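Local coordinates for protein diaminopropionate ammonia-lyase (Escherichia coli, PDB 4D9I) that uses pyridoxal phosphate to break down both the L- and D-isomers of 2,3-diaminopropionate into pyruvate and ammonia, at residues A138-P143 / D152-L157. Sequence-based numbering, arbitrary orientation.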
# COMPACT_ATOMS: atom_id res chain seq x y z
N ALA B 138 -12.14 -35.12 -4.00
CA ALA B 138 -12.40 -34.29 -2.84
C ALA B 138 -13.78 -33.66 -2.88
O ALA B 138 -14.27 -33.27 -3.95
CB ALA B 138 -11.31 -33.23 -2.68
N VAL B 139 -14.42 -33.56 -1.72
CA VAL B 139 -15.74 -32.92 -1.60
C VAL B 139 -15.68 -31.88 -0.48
O VAL B 139 -15.58 -32.22 0.70
CB VAL B 139 -16.89 -33.95 -1.37
CG1 VAL B 139 -18.25 -33.26 -1.35
CG2 VAL B 139 -16.89 -35.01 -2.47
N ILE B 140 -15.69 -30.60 -0.86
CA ILE B 140 -15.52 -29.50 0.08
C ILE B 140 -16.85 -28.81 0.39
O ILE B 140 -17.63 -28.48 -0.51
CB ILE B 140 -14.50 -28.46 -0.46
CG1 ILE B 140 -13.21 -29.13 -0.96
CG2 ILE B 140 -14.21 -27.38 0.56
CD1 ILE B 140 -12.52 -30.10 -0.01
N TYR B 141 -17.14 -28.62 1.68
CA TYR B 141 -18.29 -27.82 2.09
C TYR B 141 -17.82 -26.44 2.61
O TYR B 141 -16.82 -26.34 3.32
CB TYR B 141 -19.13 -28.56 3.14
CG TYR B 141 -19.82 -29.82 2.63
CD1 TYR B 141 -19.36 -30.48 1.48
CD2 TYR B 141 -20.91 -30.36 3.30
CE1 TYR B 141 -19.97 -31.62 1.02
CE2 TYR B 141 -21.53 -31.51 2.83
CZ TYR B 141 -21.06 -32.14 1.69
OH TYR B 141 -21.65 -33.29 1.23
N MET B 142 -18.53 -25.38 2.21
CA MET B 142 -18.26 -24.03 2.71
C MET B 142 -19.54 -23.42 3.31
O MET B 142 -20.64 -23.68 2.81
CB MET B 142 -17.68 -23.14 1.60
CG MET B 142 -16.36 -23.63 1.00
SD MET B 142 -15.58 -22.41 -0.07
CE MET B 142 -15.04 -21.23 1.17
N PRO B 143 -19.41 -22.63 4.40
CA PRO B 143 -20.59 -22.12 5.09
C PRO B 143 -21.22 -20.92 4.39
O PRO B 143 -20.58 -20.31 3.52
CB PRO B 143 -20.06 -21.71 6.48
CG PRO B 143 -18.58 -21.88 6.43
CD PRO B 143 -18.16 -22.15 5.02
N ASP B 152 -14.68 -20.78 -6.07
CA ASP B 152 -14.13 -20.98 -7.40
C ASP B 152 -12.71 -21.55 -7.38
O ASP B 152 -12.37 -22.38 -8.23
CB ASP B 152 -14.26 -19.69 -8.23
CG ASP B 152 -15.72 -19.40 -8.64
OD1 ASP B 152 -16.57 -20.29 -8.47
OD2 ASP B 152 -16.02 -18.27 -9.10
N ALA B 153 -11.89 -21.13 -6.41
CA ALA B 153 -10.52 -21.66 -6.26
C ALA B 153 -10.55 -23.17 -6.06
O ALA B 153 -9.72 -23.90 -6.58
CB ALA B 153 -9.79 -20.99 -5.10
N ILE B 154 -11.52 -23.62 -5.29
CA ILE B 154 -11.68 -25.05 -5.03
C ILE B 154 -12.22 -25.81 -6.26
O ILE B 154 -11.67 -26.85 -6.65
CB ILE B 154 -12.50 -25.26 -3.75
CG1 ILE B 154 -11.61 -24.86 -2.55
CG2 ILE B 154 -12.96 -26.71 -3.63
CD1 ILE B 154 -12.37 -24.43 -1.31
N LEU B 155 -13.28 -25.28 -6.87
CA LEU B 155 -13.83 -25.83 -8.11
C LEU B 155 -12.78 -25.95 -9.22
O LEU B 155 -12.76 -26.93 -9.95
CB LEU B 155 -14.98 -24.97 -8.61
CG LEU B 155 -16.33 -25.05 -7.89
CD1 LEU B 155 -17.27 -24.04 -8.56
CD2 LEU B 155 -16.95 -26.45 -7.97
N ASN B 156 -11.89 -24.96 -9.31
CA ASN B 156 -10.83 -24.97 -10.30
C ASN B 156 -9.80 -26.07 -10.07
O ASN B 156 -9.02 -26.38 -10.99
CB ASN B 156 -10.19 -23.57 -10.42
CG ASN B 156 -11.11 -22.59 -11.13
OD1 ASN B 156 -12.11 -22.99 -11.72
ND2 ASN B 156 -10.78 -21.31 -11.07
N LEU B 157 -9.81 -26.66 -8.87
CA LEU B 157 -8.96 -27.81 -8.53
C LEU B 157 -9.66 -29.18 -8.72
O LEU B 157 -9.19 -30.22 -8.22
CB LEU B 157 -8.42 -27.67 -7.10
CG LEU B 157 -7.44 -26.52 -6.85
CD1 LEU B 157 -7.13 -26.36 -5.36
CD2 LEU B 157 -6.17 -26.70 -7.67
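Ile-154 reaches from helix 148-155 toward strand 137-142 and sets its two branches on different parts of it. Its CG2 methyl rests on Ile-140, 3.6 Å from CG1 and 3.9 Å from CB, while CD1, at the end of the longer branch, lies 3.9 Å from Ile-140 CG2. Branching at CB makes the fork, and chi1 of -71° turns it so that CG2 is anti to the backbone N and CG1 anti to the carbonyl carbon. The two side chains meet at a slant; beta-branched Ile-140 suits its strand, and Ile-154 gives the helix two branches for packing. The same CD1 also approaches Met-142 SD at 4.0 Å: Met-142 runs out extended through chi2 (-170°), which carries its sulfur to that methyl, and the bend at chi3 turns CE away from it. Val-139, just before Ile-140, points away from the helix, and Tyr-141 packs against helix 168-182. Cys-161 of strand 160-163 touches both Met-142 and Ile-154, completing the beta-alpha-beta unit. An alanine in place of Ile-154 would probably open a gap between helix and strand. The Met-142 side chain is about 5 Å from that of Asp-120, the inferred proton acceptor for the L-isomer. With no hydrogen bond between the segments, this buried contact relies on apolar packing.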